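Long-range contacts in mbSHANK1 protein (Monosiga brevicollis, PDB 6X23), which probably acts as a synaptic-type scaffold or adaptor, and through the PDZ domain described here binds a peptide from the potassium channel GIRK3: residues A[15-20]-A[90-95]; A[26-31]-A[76-81]; A[61-66]-A[94-99]. All blocks are in the same frame, centred on the assembly; numbering follows the deposited sequence.

Contact 1: residues A[15-20]-A[90-95]; sequences LIIMRG and DVVAFR
Leu15 and Phe94 face each other as an antiparallel hydrogen-bonded pair where strand 10-18 runs beside strand 91-99: Leu15 N donates to Phe94 O at 2.7 Å, and Phe94 N returns a bond to Leu15 O. Ile16 faces Ala93 in a non-hydrogen-bonded pair on the outer side of the sheet, where its CG2 methyl reaches diagonally to CG1 of Val91 at 3.6 Å. Ile17 points to the core and touches both Val92 and Phe94. With CG1 anti to its carbonyl carbon (chi1 -39°) and the rest of the chain extended, its CD1 arrives at about a right angle to the Phe94 side chain and touches ring atom CD2 at 3.6 Å. Its CB lies beside CG1 of Val92, 3.9 Å away, while the two backbones exchange bonds, Ile17 N to Val92 O and Val92 N to Ile17 O, both of 3.0 Å. Ala54 and Ala57 of helix 53-57 close over Ile17 from the core side. On the outer face the Met18 chain bends at chi2 and lays SD alongside CG2 of Val91, 3.8 Å apart. Arg19 ends the pairing, its N bonding to Asp90 O. From its guanidinium, NE bonds to Gly89 O and NH2 to Ile85 O, linking the strand's end to the last turn of helix 78-87 and the residues after it. One face of the pairing thus bears Leu15, Ile17, Val92 and Phe94 on the core, the other Ile16, Met18, Val91 and Ala93 toward the surface, as expected of the first and last strands of a PDZ domain, which meet side by side in its partly open beta sandwich.

Contact 2: residues A[26-31]-A[76-81]; sequences FRLSGA and WSHRKV
Trp76 and Ser77 lead into helix 78-87 beside the carbonyl group of Ala31. Ser77 is the N-cap: its OG accepts from Lys80 N at 3.2 Å, a capping bond at the start of the helix. The CB of His78 rests 3.4 Å from Ala31 O. With CG anti to the backbone N (chi1 -177°), the imidazole is carried across to the end of strand 26-29, where it meets the backbone with its edge. CE1 of His78 lies 3.2 Å from Leu28 O, and Ser29 N is also near the ring plane. Both ring nitrogens are engaged: ND1 is hydrogen-bonded to Gln43 OE1, and NE2 to a polar side chain of the bound peptide. Gln43 also donates through NE2 to Ala31 O, so one amide links the histidine to the strand's end. This is the peptide groove of a PDZ domain, bounded by strand 26-29 and helix 78-87; the GIRK3 peptide adds an antiparallel strand along Arg27, Leu28 and Ser29, and the histidine at the start of the helix is the position that, in class I PDZ domains, reads the ligand's Ser or Thr. One turn on from His78, Val81 CG1 meets CD2 of Leu28 at 3.4 Å, a tight contact in which the side chains run at about a right angle. Ile85, a further turn along the helix, also packs on Leu28.

Contact 3: residues A[61-66]-A[94-99]; sequences AGDRLL and FRIARR
Strand 64-68 and the second half of strand 91-99 form a central antiparallel pairing of the PDZ sandwich, closed at one end by a salt bridge between Asp63 and Arg98. Arg98 grips the carboxylate side-on: NE bonds to OD1 of Asp63 at 2.7 Å and NH2 to its OD2 at the same length, both on the syn sides, with the two planes 25° apart. CG of Arg98 is anti to its backbone N (chi1 163°) and the chain turns at chi3, which brings the guanidinium alongside the aspartate. CD1 of Ile96 lies 3.3 Å from Asp63 OD1. Next, Arg64 and Ala97 exchange backbone bonds, and the Arg64 guanidinium lays one face over Ala97 CB, its NH2 3.6 Å away, while that NH2 also salt-bridges Glu10. Leu65 turns to the core, CD1 touching Phe94 CD1 at 3.4 Å; Leu66 N bonds to Arg95 O, and its CD1 packs on Ala97 CB at 3.8 Å. Exchanging Arg98 for an alanine would probably leave the Asp63 carboxylate without its paired charge and Gly58 O without the bond it receives from NH2. Asp63 OD2 also accepts from Gln60 N, so the buried carboxylate is held by bonds from two parts of the chain, and the nearby positive charge would be expected to favour its ionised form.

In the fold
Contacts 1 and 3 lie on one antiparallel sheet, about 14 Å apart between centres, and both use strand 91-99, with Phe94 and Arg95 in common. That strand lies between 10-18 and 64-68; contact 1 samples one edge and contact 3 the other. Contact 2, about 16 Å from contact 1 and 12 Å from contact 3, joins strand 26-29 of the smaller sheet to helix 78-87. Along the chain it is nested inside contact 1, and its segments alternate with those of contact 3. Phe26 meets Phe94, and Val81 and Leu28 meet Leu65, in the core beneath the peptide groove, so the ligand-binding strand and helix rest on the larger sheet, to which both domain ends and strand 64-68 contribute.

Contact 1: residues A[15-20]-A[90-95]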
ATOM      1  N   LEU A  15       6.760   6.196   3.165  1.00 20.07           N
ATOM      2  CA  LEU A  15       5.910   7.082   2.381  1.00 14.67           C
ATOM      3  C   LEU A  15       4.822   7.638   3.287  1.00 18.92           C
ATOM      4  O   LEU A  15       4.358   6.939   4.193  1.00 20.12           O
ATOM      5  CB  LEU A  15       5.240   6.337   1.225  1.00 14.78           C
ATOM      6  CG  LEU A  15       5.866   6.047  -0.117  1.00 25.26           C
ATOM      7  CD1 LEU A  15       7.068   5.215   0.078  1.00 20.60           C
ATOM      8  CD2 LEU A  15       4.824   5.279  -0.918  1.00 18.89           C
ATOM      9  N   ILE A  16       4.406   8.884   3.029  1.00 23.23           N
ATOM     10  CA  ILE A  16       3.290   9.532   3.703  1.00 21.32           C
ATOM     11  C   ILE A  16       2.360  10.078   2.640  1.00 22.88           C
ATOM     12  O   ILE A  16       2.803  10.760   1.708  1.00 19.70           O
ATOM     13  CB  ILE A  16       3.729  10.658   4.658  1.00 27.29           C
ATOM     14  CG1 ILE A  16       4.677  10.106   5.726  1.00 30.70           C
ATOM     15  CG2 ILE A  16       2.527  11.212   5.387  1.00 22.59           C
ATOM     16  CD1 ILE A  16       5.201  11.142   6.687  1.00 38.41           C
ATOM     17  N   ILE A  17       1.077   9.755   2.763  1.00 23.25           N
ATOM     18  CA  ILE A  17       0.073  10.023   1.742  1.00 23.69           C
ATOM     19  C   ILE A  17      -1.124  10.686   2.402  1.00 28.70           C
ATOM     20  O   ILE A  17      -1.680  10.145   3.373  1.00 27.41           O
ATOM     21  CB  ILE A  17      -0.360   8.738   1.014  1.00 20.14           C
ATOM     22  CG1 ILE A  17       0.834   7.811   0.787  1.00 22.73           C
ATOM     23  CG2 ILE A  17      -0.981   9.078  -0.311  1.00 21.66           C
ATOM     24  CD1 ILE A  17       0.485   6.537   0.019  1.00 20.55           C
ATOM     25  N   MET A  18      -1.517  11.855   1.898  1.00 29.59           N
ATOM     26  CA  MET A  18      -2.720  12.564   2.315  1.00 30.32           C
ATOM     27  C   MET A  18      -3.897  11.943   1.574  1.00 32.80           C
ATOM     28  O   MET A  18      -3.771  11.592   0.396  1.00 26.52           O
ATOM     29  CB  MET A  18      -2.628  14.051   1.968  1.00 36.03           C
ATOM     30  CG  MET A  18      -1.402  14.809   2.506  1.00 44.20           C
ATOM     31  SD  MET A  18      -1.309  15.030   4.288  1.00 79.02           S
ATOM     32  CE  MET A  18       0.295  15.813   4.520  1.00 57.80           C
ATOM     33  N   ARG A  19      -5.038  11.812   2.240  1.00 26.49           N
ATOM     34  CA  ARG A  19      -6.199  11.235   1.572  1.00 30.03           C
ATOM     35  C   ARG A  19      -6.779  12.242   0.594  1.00 30.36           C
ATOM     36  O   ARG A  19      -6.897  13.425   0.914  1.00 35.81           O
ATOM     37  CB  ARG A  19      -7.273  10.810   2.583  1.00 30.20           C
ATOM     38  CG  ARG A  19      -8.440  10.083   1.921  1.00 31.03           C
ATOM     39  CD  ARG A  19      -9.463   9.590   2.920  1.00 26.90           C
ATOM     40  NE  ARG A  19      -8.833   8.827   3.980  1.00 30.39           N
ATOM     41  CZ  ARG A  19      -8.921   7.505   4.108  1.00 32.37           C
ATOM     42  NH1 ARG A  19      -9.631   6.804   3.229  1.00 32.63           N
ATOM     43  NH2 ARG A  19      -8.308   6.885   5.124  1.00 20.69           N
ATOM     44  N   GLY A  20      -7.129  11.779  -0.601  1.00 34.18           N
ATOM     45  CA  GLY A  20      -7.826  12.601  -1.568  1.00 36.23           C
ATOM     46  C   GLY A  20      -9.322  12.553  -1.331  1.00 42.15           C
ATOM     47  O   GLY A  20      -9.796  12.148  -0.271  1.00 40.64           O
ATOM     48  N   ASP A  90      -7.126  11.149   7.614  1.00 33.59           N
ATOM     49  CA  ASP A  90      -6.767  11.945   6.460  1.00 30.87           C
ATOM     50  C   ASP A  90      -5.368  11.643   5.961  1.00 29.77           C
ATOM     51  O   ASP A  90      -5.081  11.878   4.783  1.00 33.53           O
ATOM     52  CB  ASP A  90      -6.925  13.425   6.800  1.00 38.45           C
ATOM     53  CG  ASP A  90      -8.370  13.846   6.772  1.00 48.18           C
ATOM     54  OD1 ASP A  90      -9.162  13.131   6.095  1.00 43.82           O
ATOM     55  OD2 ASP A  90      -8.709  14.869   7.408  1.00 54.87           O
ATOM     56  N   VAL A  91      -4.514  11.108   6.815  1.00 25.91           N
ATOM     57  CA  VAL A  91      -3.140  10.796   6.482  1.00 23.79           C
ATOM     58  C   VAL A  91      -2.879   9.328   6.775  1.00 20.83           C
ATOM     59  O   VAL A  91      -3.420   8.764   7.726  1.00 22.53           O
ATOM     60  CB  VAL A  91      -2.184  11.685   7.287  1.00 27.84           C
ATOM     61  CG1 VAL A  91      -0.793  11.569   6.732  1.00 25.02           C
ATOM     62  CG2 VAL A  91      -2.668  13.115   7.251  1.00 38.74           C
ATOM     63  N   VAL A  92      -2.008   8.722   5.975  1.00 18.67           N
ATOM     64  CA  VAL A  92      -1.558   7.353   6.186  1.00 16.31           C
ATOM     65  C   VAL A  92      -0.060   7.351   5.966  1.00 20.23           C
ATOM     66  O   VAL A  92       0.467   8.165   5.207  1.00 25.59           O
ATOM     67  CB  VAL A  92      -2.252   6.345   5.227  1.00 21.46           C
ATOM     68  CG1 VAL A  92      -1.688   6.455   3.829  1.00 20.89           C
ATOM     69  CG2 VAL A  92      -2.127   4.938   5.706  1.00 18.36           C
ATOM     70  N   ALA A  93       0.627   6.436   6.630  1.00 19.05           N
ATOM     71  CA  ALA A  93       2.043   6.202   6.394  1.00 18.34           C
ATOM     72  C   ALA A  93       2.260   4.730   6.092  1.00 19.08           C
ATOM     73  O   ALA A  93       1.695   3.849   6.756  1.00 15.44           O
ATOM     74  CB  ALA A  93       2.899   6.613   7.588  1.00 22.92           C
ATOM     75  N   PHE A  94       3.072   4.485   5.065  1.00 23.87           N
ATOM     76  CA  PHE A  94       3.444   3.163   4.592  1.00 16.76           C
ATOM     77  C   PHE A  94       4.954   3.049   4.651  1.00 19.07           C
ATOM     78  O   PHE A  94       5.668   4.012   4.346  1.00 19.73           O
ATOM     79  CB  PHE A  94       2.990   2.926   3.139  1.00 12.90           C
ATOM     80  CG  PHE A  94       1.495   2.855   2.964  1.00 22.61           C
ATOM     81  CD1 PHE A  94       0.709   2.162   3.865  1.00 22.86           C
ATOM     82  CD2 PHE A  94       0.873   3.503   1.909  1.00 22.06           C
ATOM     83  CE1 PHE A  94      -0.667   2.093   3.704  1.00 20.61           C
ATOM     84  CE2 PHE A  94      -0.509   3.456   1.761  1.00 21.25           C
ATOM     85  CZ  PHE A  94      -1.272   2.748   2.667  1.00 20.18           C
ATOM     86  N   ARG A  95       5.434   1.878   5.048  1.00 16.17           N
ATOM     87  CA  ARG A  95       6.759   1.408   4.674  1.00 17.42           C
ATOM     88  C   ARG A  95       6.580   0.253   3.701  1.00 16.33           C
ATOM     89  O   ARG A  95       5.789  -0.654   3.958  1.00 24.05           O
ATOM     90  CB  ARG A  95       7.550   0.961   5.898  1.00 18.82           C
ATOM     91  CG  ARG A  95       8.967   0.510   5.607  1.00 17.21           C
ATOM     92  CD  ARG A  95       9.663   0.201   6.888  1.00 15.02           C
ATOM     93  NE  ARG A  95      11.093   0.063   6.671  1.00 21.05           N
ATOM     94  CZ  ARG A  95      11.949  -0.220   7.648  1.00 26.00           C
ATOM     95  NH1 ARG A  95      11.494  -0.400   8.884  1.00 18.54           N
ATOM     96  NH2 ARG A  95      13.252  -0.334   7.392  1.00 23.64           N
TER

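Contact 2: residues A[26-31]-A[76-81]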
ATOM      1  N   PHE A  26      -5.110   4.033  -5.098  1.00 24.52           N
ATOM      2  CA  PHE A  26      -4.422   2.824  -5.578  1.00 24.70           C
ATOM      3  C   PHE A  26      -5.239   1.603  -5.200  1.00 33.88           C
ATOM      4  O   PHE A  26      -6.135   1.698  -4.378  1.00 34.37           O
ATOM      5  CB  PHE A  26      -2.998   2.732  -5.038  1.00 23.72           C
ATOM      6  CG  PHE A  26      -2.865   2.485  -3.564  1.00 19.62           C
ATOM      7  CD1 PHE A  26      -2.904   3.523  -2.663  1.00 21.63           C
ATOM      8  CD2 PHE A  26      -2.674   1.217  -3.074  1.00 21.78           C
ATOM      9  CE1 PHE A  26      -2.755   3.290  -1.309  1.00 23.83           C
ATOM     10  CE2 PHE A  26      -2.526   0.989  -1.720  1.00 24.82           C
ATOM     11  CZ  PHE A  26      -2.567   2.024  -0.835  1.00 18.07           C
ATOM     12  N   ARG A  27      -4.950   0.472  -5.853  1.00 31.51           N
ATOM     13  CA  ARG A  27      -5.669  -0.801  -5.581  1.00 37.78           C
ATOM     14  C   ARG A  27      -4.703  -1.764  -4.886  1.00 36.42           C
ATOM     15  O   ARG A  27      -3.674  -2.110  -5.500  1.00 38.03           O
ATOM     16  CB  ARG A  27      -6.205  -1.401  -6.886  1.00 45.09           C
ATOM     17  CG  ARG A  27      -7.262  -0.549  -7.573  1.00 57.20           C
ATOM     18  CD  ARG A  27      -7.297  -0.776  -9.074  1.00 71.87           C
ATOM     19  NE  ARG A  27      -8.061   0.245  -9.776  1.00 71.89           N
ATOM     20  CZ  ARG A  27      -9.230   0.724  -9.366  1.00 70.79           C
ATOM     21  NH1 ARG A  27      -9.849   1.654 -10.075  1.00 74.09           N
ATOM     22  NH2 ARG A  27      -9.776   0.275  -8.251  1.00 73.54           N
ATOM     23  N   LEU A  28      -5.024  -2.178  -3.657  1.00 37.94           N
ATOM     24  CA  LEU A  28      -4.151  -3.062  -2.930  1.00 37.92           C
ATOM     25  C   LEU A  28      -4.556  -4.491  -3.261  1.00 42.76           C
ATOM     26  O   LEU A  28      -5.699  -4.768  -3.609  1.00 43.92           O
ATOM     27  CB  LEU A  28      -4.267  -2.778  -1.445  1.00 34.46           C
ATOM     28  CG  LEU A  28      -3.149  -3.368  -0.629  1.00 44.39           C
ATOM     29  CD1 LEU A  28      -1.840  -2.651  -0.967  1.00 33.18           C
ATOM     30  CD2 LEU A  28      -3.550  -3.233   0.819  1.00 37.27           C
ATOM     31  N   SER A  29      -3.614  -5.403  -3.191  1.00 42.72           N
ATOM     32  CA  SER A  29      -3.898  -6.732  -3.697  1.00 44.95           C
ATOM     33  C   SER A  29      -3.004  -7.720  -2.978  1.00 50.30           C
ATOM     34  O   SER A  29      -1.815  -7.449  -2.791  1.00 51.47           O
ATOM     35  CB  SER A  29      -3.649  -6.798  -5.199  1.00 47.78           C
ATOM     36  OG  SER A  29      -3.787  -8.121  -5.671  1.00 53.14           O
ATOM     37  N   GLY A  30      -3.563  -8.844  -2.567  1.00 50.56           N
ATOM     38  CA  GLY A  30      -2.672  -9.837  -2.005  1.00 49.94           C
ATOM     39  C   GLY A  30      -3.426 -10.857  -1.183  1.00 62.39           C
ATOM     40  O   GLY A  30      -4.613 -11.095  -1.403  1.00 62.73           O
ATOM     41  N   ALA A  31      -2.689 -11.425  -0.232  1.00 65.34           N
ATOM     42  CA  ALA A  31      -3.126 -12.574   0.557  1.00 64.46           C
ATOM     43  C   ALA A  31      -4.447 -12.310   1.267  1.00 71.36           C
ATOM     44  O   ALA A  31      -4.540 -11.404   2.104  1.00 68.86           O
ATOM     45  CB  ALA A  31      -2.045 -12.929   1.580  1.00 64.99           C
ATOM     46  N   TRP A  76      -0.736  -9.864   7.532  1.00 39.13           N
ATOM     47  CA  TRP A  76      -2.140  -9.687   7.849  1.00 34.65           C
ATOM     48  C   TRP A  76      -3.008 -10.185   6.709  1.00 44.54           C
ATOM     49  O   TRP A  76      -2.532 -10.515   5.620  1.00 49.87           O
ATOM     50  CB  TRP A  76      -2.458  -8.223   8.116  1.00 35.30           C
ATOM     51  CG  TRP A  76      -1.936  -7.684   9.378  1.00 31.73           C
ATOM     52  CD1 TRP A  76      -0.987  -8.228  10.175  1.00 36.01           C
ATOM     53  CD2 TRP A  76      -2.338  -6.466   9.997  1.00 27.50           C
ATOM     54  NE1 TRP A  76      -0.763  -7.414  11.263  1.00 36.39           N
ATOM     55  CE2 TRP A  76      -1.594  -6.328  11.173  1.00 33.55           C
ATOM     56  CE3 TRP A  76      -3.249  -5.475   9.662  1.00 32.50           C
ATOM     57  CZ2 TRP A  76      -1.740  -5.241  12.017  1.00 36.01           C
ATOM     58  CZ3 TRP A  76      -3.389  -4.408  10.497  1.00 35.58           C
ATOM     59  CH2 TRP A  76      -2.644  -4.294  11.659  1.00 27.60           C
ATOM     60  N   SER A  77      -4.309 -10.229   6.980  1.00 43.37           N
ATOM     61  CA  SER A  77      -5.304 -10.515   5.964  1.00 44.44           C
ATOM     62  C   SER A  77      -5.541  -9.287   5.104  1.00 45.43           C
ATOM     63  O   SER A  77      -5.390  -8.151   5.559  1.00 43.51           O
ATOM     64  CB  SER A  77      -6.617 -10.902   6.614  1.00 45.18           C
ATOM     65  OG  SER A  77      -7.074  -9.796   7.372  1.00 42.23           O
ATOM     66  N   HIS A  78      -5.964  -9.522   3.860  1.00 49.87           N
ATOM     67  CA  HIS A  78      -6.240  -8.408   2.965  1.00 47.00           C
ATOM     68  C   HIS A  78      -7.243  -7.432   3.554  1.00 42.38           C
ATOM     69  O   HIS A  78      -7.160  -6.231   3.284  1.00 46.35           O
ATOM     70  CB  HIS A  78      -6.759  -8.904   1.617  1.00 53.36           C
ATOM     71  CG  HIS A  78      -6.998  -7.805   0.624  1.00 48.94           C
ATOM     72  ND1 HIS A  78      -5.988  -7.243  -0.129  1.00 50.42           N
ATOM     73  CD2 HIS A  78      -8.136  -7.166   0.256  1.00 54.07           C
ATOM     74  CE1 HIS A  78      -6.492  -6.305  -0.914  1.00 48.95           C
ATOM     75  NE2 HIS A  78      -7.794  -6.242  -0.704  1.00 49.54           N
ATOM     76  N   ARG A  79      -8.197  -7.909   4.354  1.00 43.88           N
ATOM     77  CA  ARG A  79      -9.256  -6.996   4.766  1.00 41.76           C
ATOM     78  C   ARG A  79      -8.862  -6.213   6.004  1.00 39.42           C
ATOM     79  O   ARG A  79      -9.263  -5.052   6.156  1.00 40.65           O
ATOM     80  CB  ARG A  79     -10.575  -7.733   5.002  1.00 43.66           C
ATOM     81  CG  ARG A  79     -11.722  -6.739   5.250  1.00 46.38           C
ATOM     82  CD  ARG A  79     -12.328  -6.281   3.893  1.00 48.73           C
ATOM     83  NE  ARG A  79     -12.872  -4.923   3.940  1.00 62.28           N
ATOM     84  CZ  ARG A  79     -12.770  -4.026   2.951  1.00 64.35           C
ATOM     85  NH1 ARG A  79     -12.144  -4.336   1.806  1.00 53.71           N
ATOM     86  NH2 ARG A  79     -13.299  -2.807   3.102  1.00 53.84           N
ATOM     87  N   LYS A  80      -8.077  -6.820   6.894  1.00 35.67           N
ATOM     88  CA  LYS A  80      -7.609  -6.066   8.050  1.00 37.90           C
ATOM     89  C   LYS A  80      -6.730  -4.913   7.604  1.00 33.88           C
ATOM     90  O   LYS A  80      -6.871  -3.795   8.102  1.00 35.07           O
ATOM     91  CB  LYS A  80      -6.864  -6.967   9.028  1.00 35.04           C
ATOM     92  CG  LYS A  80      -6.542  -6.293  10.366  1.00 33.80           C
ATOM     93  CD  LYS A  80      -6.127  -7.344  11.409  1.00 42.84           C
ATOM     94  CE  LYS A  80      -5.209  -6.810  12.508  1.00 37.58           C
ATOM     95  NZ  LYS A  80      -5.897  -5.893  13.478  1.00 52.60           N
ATOM     96  N   VAL A  81      -5.850  -5.160   6.633  1.00 35.68           N
ATOM     97  CA  VAL A  81      -5.003  -4.099   6.095  1.00 29.41           C
ATOM     98  C   VAL A  81      -5.854  -3.006   5.455  1.00 30.69           C
ATOM     99  O   VAL A  81      -5.705  -1.815   5.763  1.00 29.37           O
ATOM    100  CB  VAL A  81      -3.992  -4.683   5.095  1.00 35.28           C
ATOM    101  CG1 VAL A  81      -3.426  -3.581   4.214  1.00 25.56           C
ATOM    102  CG2 VAL A  81      -2.877  -5.414   5.839  1.00 39.61           C
TER

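Contact 3: residues A[61-66]-A[94-99]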
ATOM      1  N   ALA A  61       3.353   0.907  -8.629  1.00 34.25           N
ATOM      2  CA  ALA A  61       2.879  -0.454  -8.820  1.00 37.23           C
ATOM      3  C   ALA A  61       3.991  -1.427  -8.474  1.00 36.17           C
ATOM      4  O   ALA A  61       5.163  -1.185  -8.772  1.00 35.18           O
ATOM      5  CB  ALA A  61       2.410  -0.660 -10.260  1.00 42.99           C
ATOM      6  N   GLY A  62       3.631  -2.509  -7.796  1.00 32.43           N
ATOM      7  CA  GLY A  62       4.605  -3.466  -7.368  1.00 33.17           C
ATOM      8  C   GLY A  62       5.141  -3.221  -5.974  1.00 40.45           C
ATOM      9  O   GLY A  62       5.601  -4.169  -5.328  1.00 43.64           O
ATOM     10  N   ASP A  63       5.092  -1.978  -5.488  1.00 34.79           N
ATOM     11  CA  ASP A  63       5.419  -1.720  -4.092  1.00 29.90           C
ATOM     12  C   ASP A  63       4.655  -2.686  -3.203  1.00 29.80           C
ATOM     13  O   ASP A  63       3.438  -2.832  -3.331  1.00 33.08           O
ATOM     14  CB  ASP A  63       5.072  -0.281  -3.703  1.00 24.40           C
ATOM     15  CG  ASP A  63       6.055   0.738  -4.233  1.00 22.78           C
ATOM     16  OD1 ASP A  63       7.214   0.411  -4.585  1.00 24.38           O
ATOM     17  OD2 ASP A  63       5.659   1.911  -4.278  1.00 28.53           O
ATOM     18  N   ARG A  64       5.375  -3.344  -2.307  1.00 32.20           N
ATOM     19  CA  ARG A  64       4.803  -4.321  -1.392  1.00 33.50           C
ATOM     20  C   ARG A  64       4.709  -3.716  -0.000  1.00 32.44           C
ATOM     21  O   ARG A  64       5.675  -3.130   0.489  1.00 29.67           O
ATOM     22  CB  ARG A  64       5.645  -5.599  -1.357  1.00 30.78           C
ATOM     23  CG  ARG A  64       5.203  -6.577  -0.286  1.00 39.63           C
ATOM     24  CD  ARG A  64       5.852  -7.927  -0.495  1.00 47.38           C
ATOM     25  NE  ARG A  64       7.300  -7.868  -0.381  1.00 42.99           N
ATOM     26  CZ  ARG A  64       7.937  -8.006   0.769  1.00 46.12           C
ATOM     27  NH1 ARG A  64       7.239  -8.199   1.878  1.00 39.74           N
ATOM     28  NH2 ARG A  64       9.262  -7.953   0.808  1.00 46.70           N
ATOM     29  N   LEU A  65       3.557  -3.883   0.634  1.00 29.20           N
ATOM     30  CA  LEU A  65       3.250  -3.243   1.899  1.00 25.79           C
ATOM     31  C   LEU A  65       3.957  -3.960   3.041  1.00 34.73           C
ATOM     32  O   LEU A  65       3.779  -5.168   3.229  1.00 44.10           O
ATOM     33  CB  LEU A  65       1.742  -3.254   2.111  1.00 30.37           C
ATOM     34  CG  LEU A  65       1.243  -2.369   3.248  1.00 40.24           C
ATOM     35  CD1 LEU A  65       1.929  -0.995   3.235  1.00 33.85           C
ATOM     36  CD2 LEU A  65      -0.260  -2.204   3.155  1.00 42.30           C
ATOM     37  N   LEU A  66       4.753  -3.224   3.808  1.00 23.96           N
ATOM     38  CA  LEU A  66       5.418  -3.773   4.973  1.00 23.14           C
ATOM     39  C   LEU A  66       4.888  -3.195   6.278  1.00 32.71           C
ATOM     40  O   LEU A  66       4.622  -3.943   7.224  1.00 38.24           O
ATOM     41  CB  LEU A  66       6.916  -3.522   4.869  1.00 27.94           C
ATOM     42  CG  LEU A  66       7.800  -4.558   4.168  1.00 38.68           C
ATOM     43  CD1 LEU A  66       7.206  -5.065   2.870  1.00 31.99           C
ATOM     44  CD2 LEU A  66       9.164  -3.927   3.896  1.00 31.94           C
ATOM     45  N   PHE A  94       3.072   4.485   5.065  1.00 23.87           N
ATOM     46  CA  PHE A  94       3.444   3.163   4.592  1.00 16.76           C
ATOM     47  C   PHE A  94       4.954   3.049   4.651  1.00 19.07           C
ATOM     48  O   PHE A  94       5.668   4.012   4.346  1.00 19.73           O
ATOM     49  CB  PHE A  94       2.990   2.926   3.139  1.00 12.90           C
ATOM     50  CG  PHE A  94       1.495   2.855   2.964  1.00 22.61           C
ATOM     51  CD1 PHE A  94       0.709   2.162   3.865  1.00 22.86           C
ATOM     52  CD2 PHE A  94       0.873   3.503   1.909  1.00 22.06           C
ATOM     53  CE1 PHE A  94      -0.667   2.093   3.704  1.00 20.61           C
ATOM     54  CE2 PHE A  94      -0.509   3.456   1.761  1.00 21.25           C
ATOM     55  CZ  PHE A  94      -1.272   2.748   2.667  1.00 20.18           C
ATOM     56  N   ARG A  95       5.434   1.878   5.048  1.00 16.17           N
ATOM     57  CA  ARG A  95       6.759   1.408   4.674  1.00 17.42           C
ATOM     58  C   ARG A  95       6.580   0.253   3.701  1.00 16.33           C
ATOM     59  O   ARG A  95       5.789  -0.654   3.958  1.00 24.05           O
ATOM     60  CB  ARG A  95       7.550   0.961   5.898  1.00 18.82           C
ATOM     61  CG  ARG A  95       8.967   0.510   5.607  1.00 17.21           C
ATOM     62  CD  ARG A  95       9.663   0.201   6.888  1.00 15.02           C
ATOM     63  NE  ARG A  95      11.093   0.063   6.671  1.00 21.05           N
ATOM     64  CZ  ARG A  95      11.949  -0.220   7.648  1.00 26.00           C
ATOM     65  NH1 ARG A  95      11.494  -0.400   8.884  1.00 18.54           N
ATOM     66  NH2 ARG A  95      13.252  -0.334   7.392  1.00 23.64           N
ATOM     67  N   ILE A  96       7.298   0.285   2.588  1.00 14.81           N
ATOM     68  CA  ILE A  96       7.111  -0.684   1.516  1.00 20.77           C
ATOM     69  C   ILE A  96       8.455  -1.215   1.042  1.00 23.19           C
ATOM     70  O   ILE A  96       9.506  -0.628   1.290  1.00 24.01           O
ATOM     71  CB  ILE A  96       6.349  -0.085   0.326  1.00 23.49           C
ATOM     72  CG1 ILE A  96       7.074   1.178  -0.181  1.00 18.65           C
ATOM     73  CG2 ILE A  96       4.894   0.126   0.714  1.00 22.91           C
ATOM     74  CD1 ILE A  96       7.968   0.948  -1.423  1.00 21.57           C
ATOM     75  N   ALA A  97       8.382  -2.320   0.301  1.00 28.47           N
ATOM     76  CA  ALA A  97       9.539  -2.947  -0.330  1.00 30.61           C
ATOM     77  C   ALA A  97       9.377  -2.867  -1.841  1.00 28.60           C
ATOM     78  O   ALA A  97       8.306  -3.170  -2.369  1.00 31.86           O
ATOM     79  CB  ALA A  97       9.697  -4.400   0.131  1.00 30.16           C
ATOM     80  N   ARG A  98      10.440  -2.461  -2.529  1.00 29.02           N
ATOM     81  CA  ARG A  98      10.393  -2.102  -3.935  1.00 23.83           C
ATOM     82  C   ARG A  98      11.517  -2.799  -4.676  1.00 32.60           C
ATOM     83  O   ARG A  98      12.672  -2.763  -4.246  1.00 34.56           O
ATOM     84  CB  ARG A  98      10.505  -0.577  -4.103  1.00 25.44           C
ATOM     85  CG  ARG A  98      10.869  -0.086  -5.455  1.00 24.98           C
ATOM     86  CD  ARG A  98      10.738   1.413  -5.490  1.00 30.17           C
ATOM     87  NE  ARG A  98       9.388   1.864  -5.133  1.00 29.10           N
ATOM     88  CZ  ARG A  98       9.080   3.115  -4.771  1.00 31.48           C
ATOM     89  NH1 ARG A  98      10.019   4.051  -4.697  1.00 28.92           N
ATOM     90  NH2 ARG A  98       7.826   3.446  -4.480  1.00 31.57           N
ATOM     91  N   ARG A  99      11.168  -3.432  -5.784  1.00 32.32           N
ATOM     92  CA  ARG A  99      12.148  -4.094  -6.624  1.00 36.94           C
ATOM     93  C   ARG A  99      13.229  -3.110  -7.026  1.00 34.85           C
ATOM     94  O   ARG A  99      12.927  -1.982  -7.390  1.00 42.58           O
ATOM     95  CB  ARG A  99      11.461  -4.638  -7.870  1.00 49.28           C
ATOM     96  CG  ARG A  99      11.162  -3.593  -9.001  1.00 61.36           C
ATOM     97  CD  ARG A  99      10.398  -2.244  -8.680  1.00 53.72           C
ATOM     98  NE  ARG A  99      10.799  -1.208  -9.657  1.00 56.81           N
ATOM     99  CZ  ARG A  99      11.815  -0.341  -9.480  1.00 58.73           C
ATOM    100  NH1 ARG A  99      12.480  -0.306  -8.333  1.00 48.93           N
ATOM    101  NH2 ARG A  99      12.169   0.544 -10.431  1.00 70.69           N
TER